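Local coordinates for LPS-assembly lipoprotein LptE (Acinetobacter baumannii, PDB 5TSE) that probably works with LptD in assembling lipopolysaccharide at the surface of the outer membrane, and may recognise lipopolysaccharide there, at residues A[11-19]-A[40-51]; A[26-35]-A[122-133]. All coordinates share one frame; numbering follows the deposited sequence.

Interaction 1 (11-19 with 40-51) sets strand 15-19 between its two parallel neighbours, and interaction 2 (26-35 with 122-133) packs helix 25-37 against helix 110-134; they lie about 15 Å apart, centre to centre. Along the chain the segments alternate: strand 15-19, helix 25-37, strands 41-42 and 49-64, and finally, after two more strands, helix 110-134. Helix 25-37 is thus the crossover that interaction 1 closes and also one partner of interaction 2. Interaction 1 builds one side of the mixed sheet and interaction 2 joins the two helices; they meet where L51 CD2 packs on I133 CD1 at 3.5 Å and the backbone N of V40 lies 3.1 Å from O of L35, a probable hydrogen bond.

Interaction 1: residues A[11-19]-A[40-51]; sequences LVYKKLSLE and VQLSNDNDAYVL
L16 meets Y49, and K15 meets A48, where strand 15-19 lies between strands 41-42 and 49-64 of the mixed sheet. The pairing with 41-42 closes a beta-alpha-beta unit whose crossover is helix 25-37. On that side Q41 N bonds to K14 O, L16 N to Q41 O at 3.1 Å, and S43 N to L16 O at 2.7 Å, the ladder of parallel strands. Toward 49-64, Y49 N bonds to K15 O at 2.8 Å, whereas the bond of S17 N to Y49 O is weak. L51 N then bonds to S17 O.

With CG anti to the carbonyl carbon (chi1 -76°), L16 brings its branch over the 49-51 side: CD2 presses on Y49 CB at 3.5 Å, and CD1 lies near L51 CB and V40 CG1. Beyond it, L18 and L51 run side by side, pointing the same way, with their CD2 methyls touching. Helix 25-37 covers L18 through L35, and L51 packs on F78 and I80 of strand 68-81.

The loop 43-48 folds back over K15, whose CB touches A48 CB at 3.4 Å. A type I turn from D45 to A48 and an ST turn, with D45 N bonded to S43 OG, shape that loop. Fully extended beyond CG, the lysine runs out to two carboxylates, and its NZ makes long, weak salt bridges, 3.4 Å to D45 OD2 and 3.4 Å to D47 OD2.

Interaction 2: residues A[26-35]-A[122-133]; sequences DLETQLKVYL and IDDLAQQITRQI
Y34 has more surface buried here than any other residue, its side chain set among D123, A126, Q127 and T130 of helix 110-134. With CG anti to the carbonyl carbon (chi1 -59°), the ring runs back toward the start of its own helix. Q127 CG sits over one face, 3.8 Å from the ring centroid, a CH-pi contact; V33 CG2 covers the opposite face. A126 CB and D123 OD1 come at the edge, the oxygen in the ring plane, and Y34 OH points at D123 OD1 as a hydrogen-bond donor, though the modelled 2.4 Å is too short to trust in detail. Q127 NE2 gives D123 OD2 a weak bond.

The helices run in the same general direction and cross at -46°, packing knobs into holes: Y34 fills one hole, and A126 enters another made by L27, Q30, L31 and Y34. At one end I122 lays CG2 on L27 CA at 3.9 Å and CD1 on D26 CB, while its side chain also touches L74 of strand 68-81, beneath the helices.

At the other end T130 turns CG2 to Y34 O and OG1 to Y34 CB, 3.7 Å away. That hydroxyl donates to A126 O at 2.9 Å, which T130 N reaches from the opposite face of the carbonyl.

Interaction 1: residues A[11-19]-A[40-51]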
loop_
_atom_site.group_PDB
_atom_site.type_symbol
_atom_site.label_atom_id
_atom_site.label_comp_id
_atom_site.label_asym_id
_atom_site.label_seq_id
_atom_site.Cartn_x
_atom_site.Cartn_y
_atom_site.Cartn_z
ATOM N N LEU A 11 15.222 -7.494 10.911
ATOM C CA LEU A 11 14.022 -6.678 10.859
ATOM C C LEU A 11 14.295 -5.386 11.612
ATOM O O LEU A 11 14.217 -5.338 12.843
ATOM C CB LEU A 11 12.862 -7.463 11.473
ATOM C CG LEU A 11 11.443 -6.940 11.379
ATOM C CD1 LEU A 11 11.037 -6.769 9.925
ATOM C CD2 LEU A 11 10.521 -7.915 12.101
ATOM N N VAL A 12 14.655 -4.355 10.851
ATOM C CA VAL A 12 14.989 -3.021 11.403
ATOM C C VAL A 12 13.868 -2.321 12.207
ATOM O O VAL A 12 14.171 -1.523 13.107
ATOM C CB VAL A 12 15.519 -2.056 10.300
ATOM C CG1 VAL A 12 16.913 -2.464 9.830
ATOM C CG2 VAL A 12 14.556 -1.988 9.121
ATOM N N TYR A 13 12.600 -2.620 11.892
ATOM C CA TYR A 13 11.439 -2.033 12.589
ATOM C C TYR A 13 10.598 -3.151 13.210
ATOM O O TYR A 13 9.629 -3.633 12.601
ATOM C CB TYR A 13 10.580 -1.214 11.627
ATOM C CG TYR A 13 11.361 -0.270 10.750
ATOM C CD1 TYR A 13 11.919 0.904 11.264
ATOM C CD2 TYR A 13 11.523 -0.537 9.393
ATOM C CE1 TYR A 13 12.637 1.771 10.445
ATOM C CE2 TYR A 13 12.234 0.319 8.569
ATOM C CZ TYR A 13 12.787 1.471 9.090
ATOM O OH TYR A 13 13.488 2.311 8.257
ATOM N N LYS A 14 10.960 -3.543 14.432
ATOM C CA LYS A 14 10.284 -4.644 15.119
ATOM C C LYS A 14 8.849 -4.346 15.497
ATOM O O LYS A 14 7.967 -5.161 15.272
ATOM C CB LYS A 14 11.020 -5.056 16.410
ATOM C CG LYS A 14 12.438 -5.601 16.268
ATOM C CD LYS A 14 13.482 -4.518 16.046
ATOM C CE LYS A 14 14.890 -5.073 16.211
ATOM N NZ LYS A 14 15.914 -3.997 16.110
ATOM N N LYS A 15 8.628 -3.188 16.103
ATOM C CA LYS A 15 7.294 -2.808 16.569
ATOM C C LYS A 15 6.719 -1.632 15.796
ATOM O O LYS A 15 7.382 -0.610 15.621
ATOM C CB LYS A 15 7.340 -2.469 18.054
ATOM C CG LYS A 15 7.783 -3.604 18.951
ATOM C CD LYS A 15 7.766 -3.149 20.401
ATOM C CE LYS A 15 8.236 -4.239 21.347
ATOM N NZ LYS A 15 8.198 -3.785 22.766
ATOM N N LEU A 16 5.469 -1.783 15.360
ATOM C CA LEU A 16 4.777 -0.752 14.597
ATOM C C LEU A 16 3.331 -0.510 14.969
ATOM O O LEU A 16 2.652 -1.349 15.570
ATOM C CB LEU A 16 4.804 -1.061 13.092
ATOM C CG LEU A 16 6.085 -0.814 12.307
ATOM C CD1 LEU A 16 5.840 -1.082 10.830
ATOM C CD2 LEU A 16 6.539 0.622 12.497
ATOM N N SER A 17 2.897 0.682 14.579
ATOM C CA SER A 17 1.544 1.153 14.724
ATOM C C SER A 17 1.239 1.720 13.337
ATOM O O SER A 17 2.169 2.135 12.625
ATOM C CB SER A 17 1.481 2.234 15.775
ATOM O OG SER A 17 0.146 2.516 16.094
ATOM N N LEU A 18 -0.031 1.730 12.945
ATOM C CA LEU A 18 -0.409 2.217 11.617
ATOM C C LEU A 18 -1.246 3.482 11.685
ATOM O O LEU A 18 -2.249 3.535 12.406
ATOM C CB LEU A 18 -1.244 1.169 10.872
ATOM C CG LEU A 18 -0.727 -0.265 10.780
ATOM C CD1 LEU A 18 -1.757 -1.128 10.077
ATOM C CD2 LEU A 18 0.603 -0.323 10.065
ATOM N N GLU A 19 -0.819 4.499 10.943
ATOM C CA GLU A 19 -1.561 5.714 10.835
ATOM C C GLU A 19 -1.923 5.769 9.358
ATOM O O GLU A 19 -1.048 5.908 8.504
ATOM C CB GLU A 19 -0.753 6.939 11.224
ATOM C CG GLU A 19 -1.631 8.188 11.170
ATOM C CD GLU A 19 -0.872 9.470 11.360
ATOM O OE1 GLU A 19 0.304 9.413 11.744
ATOM O OE2 GLU A 19 -1.470 10.538 11.123
ATOM N N VAL A 40 6.747 -8.660 12.235
ATOM C CA VAL A 40 6.484 -7.347 12.836
ATOM C C VAL A 40 5.373 -7.524 13.873
ATOM O O VAL A 40 4.475 -8.342 13.692
ATOM C CB VAL A 40 6.065 -6.299 11.779
ATOM C CG1 VAL A 40 5.780 -4.946 12.426
ATOM C CG2 VAL A 40 7.143 -6.167 10.709
ATOM N N GLN A 41 5.449 -6.772 14.963
ATOM C CA GLN A 41 4.454 -6.858 16.022
ATOM C C GLN A 41 3.661 -5.558 16.097
ATOM O O GLN A 41 4.247 -4.489 16.264
ATOM C CB GLN A 41 5.147 -7.112 17.357
ATOM C CG GLN A 41 4.184 -7.401 18.503
ATOM C CD GLN A 41 4.889 -7.535 19.838
ATOM O OE1 GLN A 41 6.120 -7.474 19.911
ATOM N NE2 GLN A 41 4.110 -7.713 20.910
ATOM N N LEU A 42 2.335 -5.651 15.970
ATOM C CA LEU A 42 1.466 -4.475 16.061
ATOM C C LEU A 42 1.469 -4.029 17.513
ATOM O O LEU A 42 0.947 -4.731 18.389
ATOM C CB LEU A 42 0.045 -4.789 15.609
ATOM C CG LEU A 42 -0.125 -5.203 14.150
ATOM C CD1 LEU A 42 -1.580 -5.577 13.893
ATOM C CD2 LEU A 42 0.337 -4.088 13.215
ATOM N N SER A 43 2.059 -2.865 17.763
ATOM C CA SER A 43 2.191 -2.364 19.114
ATOM C C SER A 43 1.924 -0.871 19.229
ATOM O O SER A 43 2.004 -0.120 18.240
ATOM C CB SER A 43 3.614 -2.665 19.593
ATOM O OG SER A 43 3.784 -2.375 20.966
ATOM N N ASN A 44 1.586 -0.471 20.455
ATOM C CA ASN A 44 1.342 0.918 20.826
ATOM C C ASN A 44 2.352 1.331 21.908
ATOM O O ASN A 44 2.246 2.420 22.469
ATOM C CB ASN A 44 -0.081 1.095 21.357
ATOM C CG ASN A 44 -1.129 0.528 20.417
ATOM O OD1 ASN A 44 -1.143 -0.677 20.153
ATOM N ND2 ASN A 44 -2.037 1.381 19.937
ATOM N N ASP A 45 3.328 0.454 22.188
ATOM C CA ASP A 45 4.362 0.708 23.202
ATOM C C ASP A 45 5.204 1.916 22.819
ATOM O O ASP A 45 5.427 2.178 21.635
ATOM C CB ASP A 45 5.266 -0.520 23.388
ATOM C CG ASP A 45 4.506 -1.748 23.895
ATOM O OD1 ASP A 45 3.361 -1.598 24.392
ATOM O OD2 ASP A 45 5.071 -2.866 23.799
ATOM N N ASN A 46 5.712 2.617 23.830
ATOM C CA ASN A 46 6.476 3.847 23.608
ATOM C C ASN A 46 7.767 3.687 22.761
ATOM O O ASN A 46 8.331 4.684 22.309
ATOM C CB ASN A 46 6.781 4.517 24.959
ATOM C CG ASN A 46 7.046 6.012 24.834
ATOM O OD1 ASN A 46 6.666 6.650 23.842
ATOM N ND2 ASN A 46 7.653 6.590 25.865
ATOM N N ASP A 47 8.222 2.448 22.546
ATOM C CA ASP A 47 9.423 2.182 21.710
ATOM C C ASP A 47 9.076 1.750 20.266
ATOM O O ASP A 47 9.973 1.563 19.435
ATOM C CB ASP A 47 10.316 1.109 22.346
ATOM C CG ASP A 47 9.651 -0.257 22.393
ATOM O OD1 ASP A 47 8.398 -0.324 22.389
ATOM O OD2 ASP A 47 10.382 -1.265 22.440
ATOM N N ALA A 48 7.785 1.565 19.987
ATOM C CA ALA A 48 7.321 1.153 18.650
ATOM C C ALA A 48 7.332 2.319 17.687
ATOM O O ALA A 48 7.164 3.450 18.094
ATOM C CB ALA A 48 5.917 0.580 18.734
ATOM N N TYR A 49 7.541 2.038 16.406
ATOM C CA TYR A 49 7.530 3.086 15.396
ATOM C C TYR A 49 6.114 3.249 14.821
ATOM O O TYR A 49 5.168 2.585 15.256
ATOM C CB TYR A 49 8.604 2.828 14.322
ATOM C CG TYR A 49 10.011 2.995 14.870
ATOM C CD1 TYR A 49 10.591 4.263 14.967
ATOM C CD2 TYR A 49 10.755 1.896 15.310
ATOM C CE1 TYR A 49 11.868 4.433 15.479
ATOM C CE2 TYR A 49 12.038 2.058 15.819
ATOM C CZ TYR A 49 12.589 3.329 15.900
ATOM O OH TYR A 49 13.854 3.507 16.407
ATOM N N VAL A 50 5.970 4.171 13.877
ATOM C CA VAL A 50 4.699 4.441 13.272
ATOM C C VAL A 50 4.838 4.467 11.767
ATOM O O VAL A 50 5.631 5.222 11.219
ATOM C CB VAL A 50 4.135 5.803 13.735
ATOM C CG1 VAL A 50 2.825 6.119 13.013
ATOM C CG2 VAL A 50 3.946 5.827 15.258
ATOM N N LEU A 51 4.043 3.629 11.115
ATOM C CA LEU A 51 3.990 3.548 9.678
ATOM C C LEU A 51 2.905 4.507 9.241
ATOM O O LEU A 51 1.721 4.166 9.303
ATOM C CB LEU A 51 3.658 2.116 9.260
ATOM C CG LEU A 51 3.359 1.848 7.788
ATOM C CD1 LEU A 51 4.365 2.521 6.877
ATOM C CD2 LEU A 51 3.311 0.344 7.551
#

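Interaction 2: residues A[26-35]-A[122-133]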
loop_
_atom_site.group_PDB
_atom_site.type_symbol
_atom_site.label_atom_id
_atom_site.label_comp_id
_atom_site.label_asym_id
_atom_site.label_seq_id
_atom_site.Cartn_x
_atom_site.Cartn_y
_atom_site.Cartn_z
ATOM N N ASP A 26 -9.741 -1.802 3.919
ATOM C CA ASP A 26 -9.226 -2.934 3.143
ATOM C C ASP A 26 -7.694 -2.975 3.179
ATOM O O ASP A 26 -7.113 -4.029 3.382
ATOM C CB ASP A 26 -9.751 -2.892 1.702
ATOM C CG ASP A 26 -11.259 -3.131 1.608
ATOM O OD1 ASP A 26 -11.806 -3.865 2.452
ATOM O OD2 ASP A 26 -11.909 -2.604 0.667
ATOM N N LEU A 27 -7.034 -1.827 3.022
ATOM C CA LEU A 27 -5.568 -1.816 3.055
ATOM C C LEU A 27 -5.094 -2.114 4.463
ATOM O O LEU A 27 -4.163 -2.902 4.646
ATOM C CB LEU A 27 -4.990 -0.475 2.612
ATOM C CG LEU A 27 -3.458 -0.373 2.505
ATOM C CD1 LEU A 27 -2.911 -1.335 1.456
ATOM C CD2 LEU A 27 -3.028 1.037 2.168
ATOM N N GLU A 28 -5.742 -1.500 5.450
ATOM C CA GLU A 28 -5.327 -1.706 6.830
ATOM C C GLU A 28 -5.330 -3.181 7.166
ATOM O O GLU A 28 -4.381 -3.678 7.750
ATOM C CB GLU A 28 -6.224 -0.966 7.818
ATOM C CG GLU A 28 -5.732 -1.044 9.263
ATOM C CD GLU A 28 -6.678 -0.414 10.258
ATOM O OE1 GLU A 28 -7.548 0.383 9.857
ATOM O OE2 GLU A 28 -6.557 -0.735 11.459
ATOM N N THR A 29 -6.401 -3.867 6.788
ATOM C CA THR A 29 -6.537 -5.301 7.055
ATOM C C THR A 29 -5.377 -6.092 6.442
ATOM O O THR A 29 -4.698 -6.838 7.126
ATOM C CB THR A 29 -7.867 -5.836 6.487
ATOM O OG1 THR A 29 -8.960 -5.118 7.075
ATOM C CG2 THR A 29 -8.018 -7.351 6.759
ATOM N N GLN A 30 -5.143 -5.878 5.156
ATOM C CA GLN A 30 -4.080 -6.569 4.439
ATOM C C GLN A 30 -2.687 -6.226 4.973
ATOM O O GLN A 30 -1.823 -7.104 5.033
ATOM C CB GLN A 30 -4.186 -6.308 2.928
ATOM C CG GLN A 30 -5.529 -6.741 2.347
ATOM C CD GLN A 30 -5.788 -8.235 2.508
ATOM O OE1 GLN A 30 -5.295 -9.055 1.731
ATOM N NE2 GLN A 30 -6.603 -8.588 3.491
ATOM N N LEU A 31 -2.457 -4.978 5.377
ATOM C CA LEU A 31 -1.143 -4.624 5.931
ATOM C C LEU A 31 -0.857 -5.398 7.179
ATOM O O LEU A 31 0.274 -5.828 7.389
ATOM C CB LEU A 31 -1.031 -3.145 6.273
ATOM C CG LEU A 31 -0.871 -2.186 5.120
ATOM C CD1 LEU A 31 -0.954 -0.747 5.622
ATOM C CD2 LEU A 31 0.440 -2.462 4.399
ATOM N N LYS A 32 -1.881 -5.571 8.007
ATOM C CA LYS A 32 -1.736 -6.288 9.267
ATOM C C LYS A 32 -1.353 -7.751 9.073
ATOM O O LYS A 32 -0.397 -8.215 9.700
ATOM C CB LYS A 32 -3.003 -6.155 10.125
ATOM C CG LYS A 32 -3.173 -4.772 10.734
ATOM C CD LYS A 32 -4.450 -4.661 11.555
ATOM C CE LYS A 32 -4.553 -3.293 12.213
ATOM N NZ LYS A 32 -5.828 -3.115 12.955
ATOM N N VAL A 33 -2.069 -8.470 8.203
ATOM C CA VAL A 33 -1.753 -9.895 7.976
ATOM C C VAL A 33 -0.309 -10.066 7.495
ATOM O O VAL A 33 0.437 -10.872 8.050
ATOM C CB VAL A 33 -2.750 -10.621 7.023
ATOM C CG1 VAL A 33 -4.173 -10.519 7.562
ATOM C CG2 VAL A 33 -2.703 -10.079 5.601
ATOM N N TYR A 34 0.093 -9.261 6.513
ATOM C CA TYR A 34 1.442 -9.340 5.945
ATOM C C TYR A 34 2.545 -8.833 6.887
ATOM O O TYR A 34 3.613 -9.445 6.961
ATOM C CB TYR A 34 1.510 -8.654 4.561
ATOM C CG TYR A 34 0.557 -9.267 3.557
ATOM C CD1 TYR A 34 0.585 -10.637 3.297
ATOM C CD2 TYR A 34 -0.328 -8.489 2.824
ATOM C CE1 TYR A 34 -0.267 -11.220 2.377
ATOM C CE2 TYR A 34 -1.190 -9.066 1.897
ATOM C CZ TYR A 34 -1.151 -10.437 1.677
ATOM O OH TYR A 34 -1.986 -11.043 0.754
ATOM N N LEU A 35 2.310 -7.730 7.590
ATOM C CA LEU A 35 3.305 -7.230 8.550
ATOM C C LEU A 35 3.583 -8.273 9.626
ATOM O O LEU A 35 4.748 -8.590 9.887
ATOM C CB LEU A 35 2.862 -5.911 9.201
ATOM C CG LEU A 35 2.981 -4.644 8.340
ATOM C CD1 LEU A 35 2.244 -3.492 8.986
ATOM C CD2 LEU A 35 4.445 -4.278 8.096
ATOM N N ILE A 122 -4.946 -3.812 -4.177
ATOM C CA ILE A 122 -4.749 -3.491 -2.756
ATOM C C ILE A 122 -3.803 -4.507 -2.127
ATOM O O ILE A 122 -2.820 -4.140 -1.493
ATOM C CB ILE A 122 -6.089 -3.477 -1.991
ATOM C CG1 ILE A 122 -6.915 -2.286 -2.456
ATOM C CG2 ILE A 122 -5.851 -3.395 -0.480
ATOM C CD1 ILE A 122 -8.320 -2.223 -1.890
ATOM N N ASP A 123 -4.096 -5.780 -2.344
ATOM C CA ASP A 123 -3.277 -6.877 -1.825
ATOM C C ASP A 123 -1.821 -6.732 -2.289
ATOM O O ASP A 123 -0.905 -6.751 -1.480
ATOM C CB ASP A 123 -3.838 -8.208 -2.303
ATOM C CG ASP A 123 -3.197 -9.370 -1.624
ATOM O OD1 ASP A 123 -3.365 -9.478 -0.387
ATOM O OD2 ASP A 123 -2.556 -10.189 -2.315
ATOM N N ASP A 124 -1.636 -6.565 -3.599
ATOM C CA ASP A 124 -0.317 -6.379 -4.225
ATOM C C ASP A 124 0.412 -5.248 -3.516
ATOM O O ASP A 124 1.540 -5.420 -3.048
ATOM C CB ASP A 124 -0.523 -6.077 -5.740
ATOM C CG ASP A 124 0.800 -5.782 -6.524
ATOM O OD1 ASP A 124 1.804 -5.346 -5.933
ATOM O OD2 ASP A 124 0.807 -5.955 -7.767
ATOM N N LEU A 125 -0.253 -4.105 -3.386
ATOM C CA LEU A 125 0.358 -2.956 -2.737
ATOM C C LEU A 125 0.682 -3.220 -1.260
ATOM O O LEU A 125 1.730 -2.814 -0.796
ATOM C CB LEU A 125 -0.505 -1.702 -2.898
ATOM C CG LEU A 125 0.119 -0.400 -2.385
ATOM C CD1 LEU A 125 1.514 -0.193 -2.976
ATOM C CD2 LEU A 125 -0.767 0.784 -2.704
ATOM N N ALA A 126 -0.192 -3.919 -0.537
ATOM C CA ALA A 126 0.081 -4.244 0.875
ATOM C C ALA A 126 1.401 -5.024 1.001
ATOM O O ALA A 126 2.213 -4.770 1.911
ATOM C CB ALA A 126 -1.074 -5.043 1.484
ATOM N N GLN A 127 1.616 -5.954 0.065
ATOM C CA GLN A 127 2.827 -6.777 0.038
ATOM C C GLN A 127 4.068 -5.934 -0.293
ATOM O O GLN A 127 5.107 -6.134 0.325
ATOM C CB GLN A 127 2.664 -7.971 -0.933
ATOM C CG GLN A 127 1.507 -8.891 -0.554
ATOM C CD GLN A 127 1.407 -10.156 -1.404
ATOM O OE1 GLN A 127 2.406 -10.807 -1.693
ATOM N NE2 GLN A 127 0.184 -10.530 -1.767
ATOM N N GLN A 128 3.967 -4.983 -1.229
ATOM C CA GLN A 128 5.128 -4.115 -1.552
ATOM C C GLN A 128 5.515 -3.234 -0.366
ATOM O O GLN A 128 6.695 -3.018 -0.109
ATOM C CB GLN A 128 4.875 -3.176 -2.740
ATOM C CG GLN A 128 4.681 -3.817 -4.094
ATOM C CD GLN A 128 4.443 -2.751 -5.164
ATOM O OE1 GLN A 128 5.296 -1.881 -5.411
ATOM N NE2 GLN A 128 3.297 -2.812 -5.801
ATOM N N ILE A 129 4.519 -2.669 0.305
ATOM C CA ILE A 129 4.779 -1.822 1.474
ATOM C C ILE A 129 5.495 -2.650 2.523
ATOM O O ILE A 129 6.501 -2.231 3.073
ATOM C CB ILE A 129 3.483 -1.280 2.089
ATOM C CG1 ILE A 129 2.809 -0.321 1.105
ATOM C CG2 ILE A 129 3.779 -0.549 3.391
ATOM C CD1 ILE A 129 1.376 0.027 1.461
ATOM N N THR A 130 4.950 -3.826 2.787
ATOM C CA THR A 130 5.514 -4.734 3.761
ATOM C C THR A 130 6.931 -5.193 3.364
ATOM O O THR A 130 7.818 -5.314 4.217
ATOM C CB THR A 130 4.563 -5.922 3.958
ATOM O OG1 THR A 130 3.339 -5.436 4.523
ATOM C CG2 THR A 130 5.154 -6.934 4.875
ATOM N N ARG A 131 7.136 -5.413 2.069
ATOM C CA ARG A 131 8.436 -5.830 1.541
ATOM C C ARG A 131 9.484 -4.776 1.890
ATOM O O ARG A 131 10.488 -5.086 2.533
ATOM C CB ARG A 131 8.382 -5.978 0.005
ATOM C CG ARG A 131 9.582 -6.670 -0.652
ATOM C CD ARG A 131 9.554 -8.199 -0.516
ATOM N NE ARG A 131 8.456 -8.828 -1.277
ATOM C CZ ARG A 131 7.245 -9.171 -0.798
ATOM N NH1 ARG A 131 6.908 -8.973 0.485
ATOM N NH2 ARG A 131 6.348 -9.730 -1.619
ATOM N N GLN A 132 9.236 -3.529 1.490
ATOM C CA GLN A 132 10.208 -2.458 1.729
ATOM C C GLN A 132 10.533 -2.174 3.188
ATOM O O GLN A 132 11.612 -1.663 3.477
ATOM C CB GLN A 132 9.842 -1.167 0.995
ATOM C CG GLN A 132 9.948 -1.311 -0.521
ATOM C CD GLN A 132 10.125 0.013 -1.234
ATOM O OE1 GLN A 132 10.428 1.032 -0.618
ATOM N NE2 GLN A 132 9.991 -0.009 -2.546
ATOM N N ILE A 133 9.615 -2.501 4.090
ATOM C CA ILE A 133 9.858 -2.332 5.525
ATOM C C ILE A 133 10.754 -3.479 5.999
ATOM O O ILE A 133 11.832 -3.249 6.533
ATOM C CB ILE A 133 8.531 -2.296 6.316
ATOM C CG1 ILE A 133 7.806 -0.980 6.027
ATOM C CG2 ILE A 133 8.761 -2.416 7.816
ATOM C CD1 ILE A 133 6.414 -0.914 6.598
#